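Local atomic coordinates of exoribonuclease II, mitochondrial (Candida glabrata, PDB entry 6F3H), a protein that degrades RNA from the 3' end toward the 5' end as the exoribonuclease component of the mitochondrial RNA degradosome, mtEXO. Residues V40-K43 and L49-C52; V81-P86 and T213-T218; V514-V519 and R714-L719; A621-N626 and H709-R714. The protein carries 1 engineered substitution. All coordinates share one frame; numbering follows the deposited sequence.

Starting from the N terminus, interaction 1 closes a short hairpin loop between 40-43 and 49-52. Interaction 2 then opens at 81-86 and closes a much longer loop at 213-218, setting a helix on the sheet to which that hairpin belongs. The two follow in series and touch, through backbone pairing between Leu41 and the strand 81-85 and through Leu49 against Leu216. On the opposite side of the chain's centre from interaction 1, and about 49 Å from it centre to centre, interaction 3 joins 514-519 to 714-719 within the RNB domain. Interaction 4, between 621-626 and 709-714, is nested inside that loop; both use helix 703-716 and share Arg714.

Interaction 1. Residues V40-K43 and L49-C52; sequences VLLK and LTMC
Val40 and Thr50 face each other through a pair of backbone hydrogen bonds. The N of Val40 donates to the O of Thr50 at 3.0 Å and with a nearly straight N-H...O angle of 165°, and the N of Thr50 returns a bond to the O of Val40 at 3.1 Å. These two residues therefore form an antiparallel hydrogen-bonded pair, with their CA atoms 5.3 Å apart. Beyond it the short strands splay widely, their directions differing by 112°.

The remaining contacts are van der Waals packing, mostly between apolar groups. Val40 and Thr50 share one face of the sheet, where their side chains cross obliquely and CG2 of Val40 rests 3.8 Å from CB of Thr50. The valine has CG1 opposite its carbonyl carbon (chi1 -65°), which leaves CG2 between the backbone N and the carbonyl as the methyl that meets the threonine. Phe66 of strand 64-68 packs against both residues. Leu49 brings its CD2 methyl to 3.7 Å from the O of Val40 and to 4.3 Å from CD2 of Leu41. Although the CB of Leu41 heads away from the other strand, its branch end turns back to make this contact, and both leucines are also packed by Leu216 of helix 212-226.

Met51, a selenomethionine, points away from strand 39-42 and packs on helix 123-159. The arrangement is a beta hairpin within an antiparallel five-stranded sheet in which strand 39-42 is flanked by 50-54 and 81-85, an order also found in SH3-like folds.

Interaction 2. Residues V81-P86 and T213-T218; sequences VILRIP and TTLLAT
A helix packed over the edge strand of a sheet is what brings Leu83 and Ile85 against Leu215 and Leu216. Strand 81-85 and helix 213-218 run almost antiparallel, at 172° between their directions, the axes of these short segments coming within 10.3 Å. One methyl does most of the work: CD2 of Leu215 meets CD1 of Ile85 at 3.6 Å and CD1 of Leu83 at 4.1 Å, each pair reaching tip to tip. Leu215 gets there with its CG swung opposite the backbone N (chi1 160°), which extends the branch from the helix toward the strand.

Leu83 also touches Leu216, CD1 to CD1 at 4.4 Å, the branch end of Leu216 coming closer than the direction of its CB would suggest. The strand itself is irregular here, since Ile82 and Leu83 both face Leu41 of the neighbouring strand, a classic beta bulge. With chi1 of Leu83 at 58°, its CG sits between the backbone N and the carbonyl carbon, and CD1 is the methyl that meets both helix leucines.

The packing continues past these four residues: Tyr219, one turn along the helix from Leu215, covers Ile82 and Leu83, while Phe170 of helix 170-178 touches Leu215. On the strand, Arg84 points away from the helix and forms a salt bridge with Asp38.

Interaction 3. Residues V514-V519 and R714-L719; sequences VRLGIV and RFLKKL
The N of Lys718 bonds to the O of Phe715 at 2.7 Å, ending the helix just behind Leu716 and Lys717, the residues that meet Val514 and Leu516 of the strand. A second backbone bond, from the N of Leu719 to the O of Arg714, is equally short, and Lys718 has a positive phi; together these make a Schellman motif with Lys718 as its C-prime residue.

Against this helix end the strand offers two side chains that point the same way. CD1 of Leu716 is the atom they share, 3.9 Å from CG1 of Val514 and 4.1 Å from CD2 of Leu516. The valine is crossed at about a right angle, and its CG1 is put forward by lying opposite the backbone N (chi1 -172°). Lys717 adds a looser touch, its CE carbon 4.5 Å from CD1 of Leu516, so the aliphatic part of the lysine and not its charged end makes the nearest approach.

Phe493 and Ile491 of strand 488-499 pack beside Val514 and Leu516, continuing the sheet of the RNB domain. With only methyl and methylene groups meeting across it, this surface contact rests on dispersion and the hydrophobic effect, and between these two segments there is no directional bond to fix the helix end on the strand.

Interaction 4. Residues A621-N626 and H709-R714; sequences AFFQEN and HLQLHR
The last turn of helix 603-625, residues 621-625, meets residues 709-714 of helix 703-716 at 54°, with the axes of these segments 12.4 Å apart at their closest and the CA atoms of Phe623 and Leu712 separated by 9.1 Å. Such spacing is bridged by large side chains. CD2 of Leu712 touches both rings, 3.8 Å from CE1 of Phe623 and 3.9 Å from CE2 of Phe622. It meets Phe622 at the ring edge, near the ring plane. Phe622 extends toward helix 709-714 with its CG opposite the backbone N (chi1 -172°). Across CZ from the Leu712 contact, CE2 of Phe623 lies 4.0 Å from CB of Gln711, whose chain then bends away.

This is a helix-helix contact inside the RNB domain, where both helices also pack on its sheet: Phe622 touches Tyr509 and Val514 of strand 505-519, and His709 and His713 lie on Ile491 of strand 488-499.

Asn626, the first residue beyond helix 603-625, folds back on it. Its backbone N and its ND2 both bond to the O of Phe622, reaching it from opposite faces of the carbonyl plane, ND2 at 3.2 Å. That bond holds the amide over Phe622, with ND2 3.9 Å above the ring plane toward its rim.

Interaction 1. Residues V40-K43 and L49-C52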
# COMPACT_ATOMS: atom_id res chain seq x y z
N VAL A 40 23.34 -0.80 1.75
CA VAL A 40 22.09 -1.53 1.71
C VAL A 40 22.20 -2.84 2.46
O VAL A 40 23.28 -3.41 2.62
CB VAL A 40 21.65 -1.83 0.27
CG1 VAL A 40 21.35 -0.55 -0.39
CG2 VAL A 40 22.77 -2.54 -0.42
N LEU A 41 21.05 -3.32 2.89
CA LEU A 41 20.84 -4.70 3.26
C LEU A 41 20.00 -5.35 2.17
O LEU A 41 18.98 -4.79 1.75
CB LEU A 41 20.13 -4.81 4.59
CG LEU A 41 21.04 -4.99 5.78
CD1 LEU A 41 20.21 -5.62 6.86
CD2 LEU A 41 22.27 -5.84 5.43
N LEU A 42 20.43 -6.50 1.70
CA LEU A 42 19.71 -7.23 0.69
C LEU A 42 18.95 -8.41 1.29
O LEU A 42 19.26 -8.89 2.38
CB LEU A 42 20.65 -7.70 -0.40
CG LEU A 42 20.85 -6.67 -1.50
CD1 LEU A 42 20.91 -5.28 -0.97
CD2 LEU A 42 22.10 -6.98 -2.28
N LYS A 43 17.92 -8.85 0.57
CA LYS A 43 17.20 -10.07 0.95
C LYS A 43 18.09 -11.30 0.80
O LYS A 43 17.89 -12.30 1.50
CB LYS A 43 15.94 -10.22 0.11
CG LYS A 43 14.79 -9.37 0.59
CD LYS A 43 13.67 -9.36 -0.43
CE LYS A 43 12.65 -8.26 -0.14
NZ LYS A 43 11.58 -8.10 -1.19
N LEU A 49 26.51 -6.41 5.28
CA LEU A 49 26.33 -5.16 4.58
C LEU A 49 26.84 -5.23 3.16
O LEU A 49 27.76 -5.98 2.83
CB LEU A 49 27.04 -4.01 5.26
CG LEU A 49 26.29 -3.35 6.38
CD1 LEU A 49 27.20 -2.35 6.99
CD2 LEU A 49 25.11 -2.67 5.74
N THR A 50 26.22 -4.40 2.33
CA THR A 50 26.53 -4.31 0.93
C THR A 50 26.53 -2.85 0.56
O THR A 50 26.11 -2.01 1.35
CB THR A 50 25.51 -5.09 0.09
OG1 THR A 50 25.08 -6.25 0.82
CG2 THR A 50 26.16 -5.53 -1.17
N MSE A 51 26.96 -2.55 -0.64
CA MSE A 51 26.87 -1.19 -1.09
C MSE A 51 26.72 -1.08 -2.58
O MSE A 51 27.45 -1.70 -3.36
CB MSE A 51 28.08 -0.42 -0.67
CG MSE A 51 28.35 0.73 -1.59
SE MSE A 51 29.50 2.01 -0.76
CE MSE A 51 30.48 2.66 -2.33
N CYS A 52 25.78 -0.25 -2.98
CA CYS A 52 25.48 -0.12 -4.39
C CYS A 52 26.69 0.42 -5.09
O CYS A 52 27.20 1.47 -4.72
CB CYS A 52 24.29 0.81 -4.60
SG CYS A 52 23.77 0.77 -6.29

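Interaction 2. Residues V81-P86 and T213-T218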
# COMPACT_ATOMS: atom_id res chain seq x y z
N VAL A 81 16.42 -4.74 -1.92
CA VAL A 81 16.99 -3.89 -0.87
C VAL A 81 16.04 -3.82 0.32
O VAL A 81 14.91 -3.33 0.19
CB VAL A 81 17.29 -2.49 -1.41
CG1 VAL A 81 17.66 -1.59 -0.25
CG2 VAL A 81 18.43 -2.55 -2.41
N ILE A 82 16.51 -4.25 1.50
CA ILE A 82 15.64 -4.22 2.68
C ILE A 82 15.79 -2.94 3.46
O ILE A 82 14.82 -2.48 4.10
CB ILE A 82 15.91 -5.42 3.60
CG1 ILE A 82 16.18 -6.67 2.81
CG2 ILE A 82 14.66 -5.78 4.26
CD1 ILE A 82 16.51 -7.81 3.71
N LEU A 83 16.99 -2.37 3.51
CA LEU A 83 17.15 -1.04 4.06
C LEU A 83 18.32 -0.37 3.39
O LEU A 83 19.23 -1.02 2.88
CB LEU A 83 17.31 -1.03 5.59
CG LEU A 83 18.41 -1.74 6.37
CD1 LEU A 83 19.68 -0.92 6.37
CD2 LEU A 83 17.93 -1.94 7.78
N ARG A 84 18.30 0.96 3.44
CA ARG A 84 19.19 1.78 2.64
C ARG A 84 19.68 2.93 3.49
O ARG A 84 18.92 3.50 4.28
CB ARG A 84 18.45 2.32 1.40
CG ARG A 84 19.07 3.51 0.72
CD ARG A 84 18.24 3.89 -0.50
NE ARG A 84 18.45 5.25 -1.00
CZ ARG A 84 17.54 6.22 -0.94
NH1 ARG A 84 16.35 6.00 -0.40
NH2 ARG A 84 17.83 7.43 -1.42
N ILE A 85 20.96 3.25 3.32
CA ILE A 85 21.65 4.35 3.98
C ILE A 85 22.20 5.25 2.89
O ILE A 85 23.08 4.82 2.13
CB ILE A 85 22.80 3.87 4.87
CG1 ILE A 85 22.28 3.03 6.02
CG2 ILE A 85 23.58 5.06 5.39
CD1 ILE A 85 21.44 3.84 6.94
N PRO A 86 21.76 6.49 2.79
CA PRO A 86 22.14 7.32 1.64
C PRO A 86 23.60 7.76 1.71
O PRO A 86 24.22 7.79 2.78
CB PRO A 86 21.17 8.50 1.72
CG PRO A 86 20.00 8.00 2.58
CD PRO A 86 20.69 7.13 3.58
N THR A 213 24.21 2.75 12.48
CA THR A 213 24.59 1.48 13.09
C THR A 213 23.50 0.98 14.02
O THR A 213 23.12 -0.20 13.95
CB THR A 213 25.94 1.59 13.83
OG1 THR A 213 25.87 2.58 14.85
CG2 THR A 213 27.07 1.90 12.85
N THR A 214 22.98 1.84 14.90
CA THR A 214 21.81 1.47 15.69
C THR A 214 20.67 1.00 14.80
O THR A 214 19.97 0.03 15.12
CB THR A 214 21.37 2.63 16.58
OG1 THR A 214 22.50 3.08 17.33
CG2 THR A 214 20.29 2.21 17.54
N LEU A 215 20.46 1.66 13.66
CA LEU A 215 19.42 1.22 12.75
C LEU A 215 19.64 -0.22 12.36
O LEU A 215 18.76 -1.08 12.52
CB LEU A 215 19.41 2.10 11.51
CG LEU A 215 18.71 1.44 10.33
CD1 LEU A 215 17.23 1.42 10.56
CD2 LEU A 215 19.06 2.15 9.08
N LEU A 216 20.83 -0.51 11.85
CA LEU A 216 21.15 -1.84 11.39
C LEU A 216 20.99 -2.85 12.51
O LEU A 216 20.31 -3.87 12.36
CB LEU A 216 22.56 -1.83 10.84
CG LEU A 216 22.95 -3.03 10.03
CD1 LEU A 216 21.76 -3.50 9.24
CD2 LEU A 216 24.02 -2.55 9.10
N ALA A 217 21.58 -2.57 13.67
CA ALA A 217 21.48 -3.49 14.80
C ALA A 217 20.03 -3.73 15.21
O ALA A 217 19.66 -4.85 15.56
CB ALA A 217 22.29 -2.96 15.99
N THR A 218 19.20 -2.69 15.19
CA THR A 218 17.82 -2.88 15.59
C THR A 218 17.10 -3.80 14.64
O THR A 218 16.36 -4.69 15.06
CB THR A 218 17.09 -1.53 15.64
OG1 THR A 218 17.91 -0.55 16.27
CG2 THR A 218 15.84 -1.65 16.41

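Interaction 3. Residues V514-V519 and R714-L719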
# COMPACT_ATOMS: atom_id res chain seq x y z
N VAL A 514 -11.58 28.30 -2.72
CA VAL A 514 -11.98 27.20 -1.86
C VAL A 514 -13.04 27.73 -0.92
O VAL A 514 -12.84 28.78 -0.30
CB VAL A 514 -10.78 26.63 -1.07
CG1 VAL A 514 -11.17 25.35 -0.32
CG2 VAL A 514 -9.58 26.35 -1.97
N ARG A 515 -14.17 27.02 -0.82
CA ARG A 515 -15.29 27.42 0.02
C ARG A 515 -15.96 26.21 0.64
O ARG A 515 -15.99 25.14 0.04
CB ARG A 515 -16.40 28.14 -0.73
CG ARG A 515 -16.12 29.51 -1.16
CD ARG A 515 -17.28 29.99 -2.03
NE ARG A 515 -16.97 29.85 -3.44
CZ ARG A 515 -17.86 29.89 -4.41
NH1 ARG A 515 -19.14 30.08 -4.14
NH2 ARG A 515 -17.46 29.75 -5.66
N LEU A 516 -16.53 26.42 1.82
CA LEU A 516 -17.41 25.43 2.44
C LEU A 516 -18.79 25.63 1.84
O LEU A 516 -19.36 26.71 1.99
CB LEU A 516 -17.47 25.60 3.95
CG LEU A 516 -16.18 25.52 4.80
CD1 LEU A 516 -16.52 25.62 6.29
CD2 LEU A 516 -15.31 24.29 4.52
N GLY A 517 -19.32 24.62 1.17
CA GLY A 517 -20.56 24.83 0.44
C GLY A 517 -21.76 24.00 0.85
O GLY A 517 -21.73 23.32 1.88
N ILE A 518 -22.83 24.09 0.06
CA ILE A 518 -24.01 23.24 0.19
C ILE A 518 -24.51 22.98 -1.22
O ILE A 518 -24.42 23.84 -2.10
CB ILE A 518 -25.15 23.86 1.03
CG1 ILE A 518 -24.69 24.21 2.43
CG2 ILE A 518 -26.35 22.92 1.16
CD1 ILE A 518 -25.68 25.07 3.17
N VAL A 519 -25.04 21.79 -1.42
CA VAL A 519 -25.56 21.37 -2.71
C VAL A 519 -26.72 20.45 -2.42
O VAL A 519 -26.83 19.89 -1.33
CB VAL A 519 -24.48 20.63 -3.53
CG1 VAL A 519 -23.29 21.53 -3.82
CG2 VAL A 519 -24.03 19.42 -2.77
N ARG A 714 -9.50 24.78 9.37
CA ARG A 714 -8.86 25.75 10.25
C ARG A 714 -8.55 27.02 9.50
O ARG A 714 -8.88 28.12 9.95
CB ARG A 714 -7.58 25.15 10.83
CG ARG A 714 -7.85 24.03 11.78
CD ARG A 714 -8.81 24.54 12.83
NE ARG A 714 -8.83 23.67 13.99
CZ ARG A 714 -7.88 23.69 14.92
NH1 ARG A 714 -7.95 22.88 15.96
NH2 ARG A 714 -6.86 24.53 14.80
N PHE A 715 -7.98 26.88 8.32
CA PHE A 715 -7.50 28.03 7.57
C PHE A 715 -8.64 28.91 7.10
O PHE A 715 -8.60 30.14 7.24
CB PHE A 715 -6.71 27.54 6.39
CG PHE A 715 -6.24 28.62 5.52
CD1 PHE A 715 -5.21 29.44 5.92
CD2 PHE A 715 -6.82 28.81 4.29
CE1 PHE A 715 -4.75 30.44 5.10
CE2 PHE A 715 -6.37 29.81 3.47
CZ PHE A 715 -5.33 30.63 3.87
N LEU A 716 -9.64 28.30 6.49
CA LEU A 716 -10.73 29.08 5.95
C LEU A 716 -11.46 29.85 7.04
O LEU A 716 -11.92 30.97 6.79
CB LEU A 716 -11.68 28.15 5.20
CG LEU A 716 -11.01 27.36 4.06
CD1 LEU A 716 -12.05 26.53 3.32
CD2 LEU A 716 -10.18 28.24 3.11
N LYS A 717 -11.57 29.28 8.24
CA LYS A 717 -12.11 30.04 9.38
C LYS A 717 -11.01 30.76 10.15
O LYS A 717 -11.22 31.12 11.31
CB LYS A 717 -12.94 29.14 10.30
CG LYS A 717 -14.19 28.53 9.66
CD LYS A 717 -15.46 28.74 10.51
CE LYS A 717 -16.75 28.46 9.72
NZ LYS A 717 -17.92 28.06 10.56
N LYS A 718 -9.86 31.00 9.49
CA LYS A 718 -8.74 31.77 10.03
C LYS A 718 -8.42 31.38 11.47
O LYS A 718 -8.00 32.21 12.28
CB LYS A 718 -9.02 33.26 9.93
CG LYS A 718 -9.19 33.73 8.52
CD LYS A 718 -7.84 34.22 8.00
CE LYS A 718 -8.01 35.29 6.93
NZ LYS A 718 -7.31 36.58 7.29
N LEU A 719 -8.53 30.10 11.76
CA LEU A 719 -8.18 29.60 13.08
C LEU A 719 -6.72 29.22 13.11
O LEU A 719 -6.04 29.22 12.07
CB LEU A 719 -9.06 28.41 13.42
CG LEU A 719 -10.51 28.86 13.49
CD1 LEU A 719 -11.45 27.75 13.89
CD2 LEU A 719 -10.58 29.97 14.49

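Interaction 4. Residues A621-N626 and H709-R714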
# COMPACT_ATOMS: atom_id res chain seq x y z
N ALA A 621 -0.57 23.90 -5.07
CA ALA A 621 -0.21 25.31 -5.18
C ALA A 621 -0.74 26.09 -4.00
O ALA A 621 -0.03 26.90 -3.40
CB ALA A 621 -0.76 25.86 -6.49
N PHE A 622 -1.98 25.82 -3.63
CA PHE A 622 -2.65 26.58 -2.58
C PHE A 622 -1.95 26.40 -1.24
O PHE A 622 -1.64 27.38 -0.56
CB PHE A 622 -4.09 26.11 -2.54
CG PHE A 622 -4.98 26.91 -1.66
CD1 PHE A 622 -5.49 28.13 -2.08
CD2 PHE A 622 -5.42 26.39 -0.46
CE1 PHE A 622 -6.37 28.84 -1.29
CE2 PHE A 622 -6.30 27.10 0.34
CZ PHE A 622 -6.77 28.32 -0.07
N PHE A 623 -1.64 25.15 -0.88
CA PHE A 623 -1.01 24.89 0.41
C PHE A 623 0.36 25.53 0.49
O PHE A 623 0.78 26.02 1.54
CB PHE A 623 -0.92 23.39 0.65
CG PHE A 623 -2.07 22.83 1.42
CD1 PHE A 623 -3.34 22.89 0.91
CD2 PHE A 623 -1.88 22.24 2.64
CE1 PHE A 623 -4.41 22.38 1.61
CE2 PHE A 623 -2.95 21.72 3.34
CZ PHE A 623 -4.22 21.79 2.82
N GLN A 624 1.08 25.53 -0.63
CA GLN A 624 2.42 26.09 -0.63
C GLN A 624 2.38 27.61 -0.52
O GLN A 624 3.10 28.20 0.29
CB GLN A 624 3.13 25.65 -1.90
CG GLN A 624 3.47 24.19 -1.95
CD GLN A 624 4.02 23.79 -3.30
OE1 GLN A 624 5.24 23.72 -3.48
NE2 GLN A 624 3.13 23.54 -4.26
N GLU A 625 1.55 28.25 -1.35
CA GLU A 625 1.48 29.71 -1.37
C GLU A 625 1.06 30.23 -0.01
O GLU A 625 1.64 31.20 0.49
CB GLU A 625 0.52 30.21 -2.44
N ASN A 626 0.11 29.56 0.62
CA ASN A 626 -0.34 29.95 1.95
C ASN A 626 0.46 29.32 3.08
O ASN A 626 0.05 29.46 4.24
CB ASN A 626 -1.81 29.59 2.11
CG ASN A 626 -2.69 30.53 1.37
OD1 ASN A 626 -3.06 31.58 1.90
ND2 ASN A 626 -2.93 30.24 0.11
N HIS A 709 -7.99 18.23 4.73
CA HIS A 709 -9.27 18.91 4.95
C HIS A 709 -9.31 19.64 6.28
O HIS A 709 -9.79 20.78 6.35
CB HIS A 709 -10.42 17.92 4.89
CG HIS A 709 -10.90 17.66 3.50
ND1 HIS A 709 -10.08 17.76 2.40
CD2 HIS A 709 -12.12 17.28 3.03
CE1 HIS A 709 -10.76 17.46 1.31
NE2 HIS A 709 -12.00 17.17 1.67
N LEU A 710 -8.82 19.00 7.36
CA LEU A 710 -8.82 19.68 8.65
C LEU A 710 -7.94 20.90 8.62
O LEU A 710 -8.24 21.90 9.28
CB LEU A 710 -8.33 18.74 9.74
CG LEU A 710 -9.15 17.46 9.90
CD1 LEU A 710 -8.22 16.29 10.26
CD2 LEU A 710 -10.25 17.60 10.93
N GLN A 711 -6.87 20.86 7.84
CA GLN A 711 -6.09 22.07 7.69
C GLN A 711 -6.89 23.14 6.99
O GLN A 711 -6.77 24.33 7.32
CB GLN A 711 -4.80 21.76 6.92
CG GLN A 711 -3.85 20.83 7.65
CD GLN A 711 -3.24 21.46 8.90
OE1 GLN A 711 -2.11 21.92 8.86
NE2 GLN A 711 -4.01 21.51 9.99
N LEU A 712 -7.75 22.73 6.06
CA LEU A 712 -8.56 23.71 5.36
C LEU A 712 -9.60 24.32 6.28
O LEU A 712 -9.70 25.54 6.38
CB LEU A 712 -9.20 23.06 4.14
CG LEU A 712 -8.17 22.90 3.03
CD1 LEU A 712 -8.75 22.29 1.78
CD2 LEU A 712 -7.57 24.24 2.73
N HIS A 713 -10.34 23.48 7.01
CA HIS A 713 -11.30 24.02 7.95
C HIS A 713 -10.67 25.07 8.84
O HIS A 713 -11.22 26.16 9.02
CB HIS A 713 -11.86 22.91 8.82
CG HIS A 713 -12.98 22.19 8.18
ND1 HIS A 713 -14.23 22.13 8.75
CD2 HIS A 713 -13.05 21.49 7.03
CE1 HIS A 713 -15.03 21.43 7.97
NE2 HIS A 713 -14.33 21.03 6.92
N ARG A 714 -9.50 24.78 9.37
CA ARG A 714 -8.86 25.75 10.25
C ARG A 714 -8.55 27.02 9.50
O ARG A 714 -8.88 28.12 9.95
CB ARG A 714 -7.58 25.15 10.83
CG ARG A 714 -7.85 24.03 11.78
CD ARG A 714 -8.81 24.54 12.83
NE ARG A 714 -8.83 23.67 13.99
CZ ARG A 714 -7.88 23.69 14.92
NH1 ARG A 714 -7.95 22.88 15.96
NH2 ARG A 714 -6.86 24.53 14.80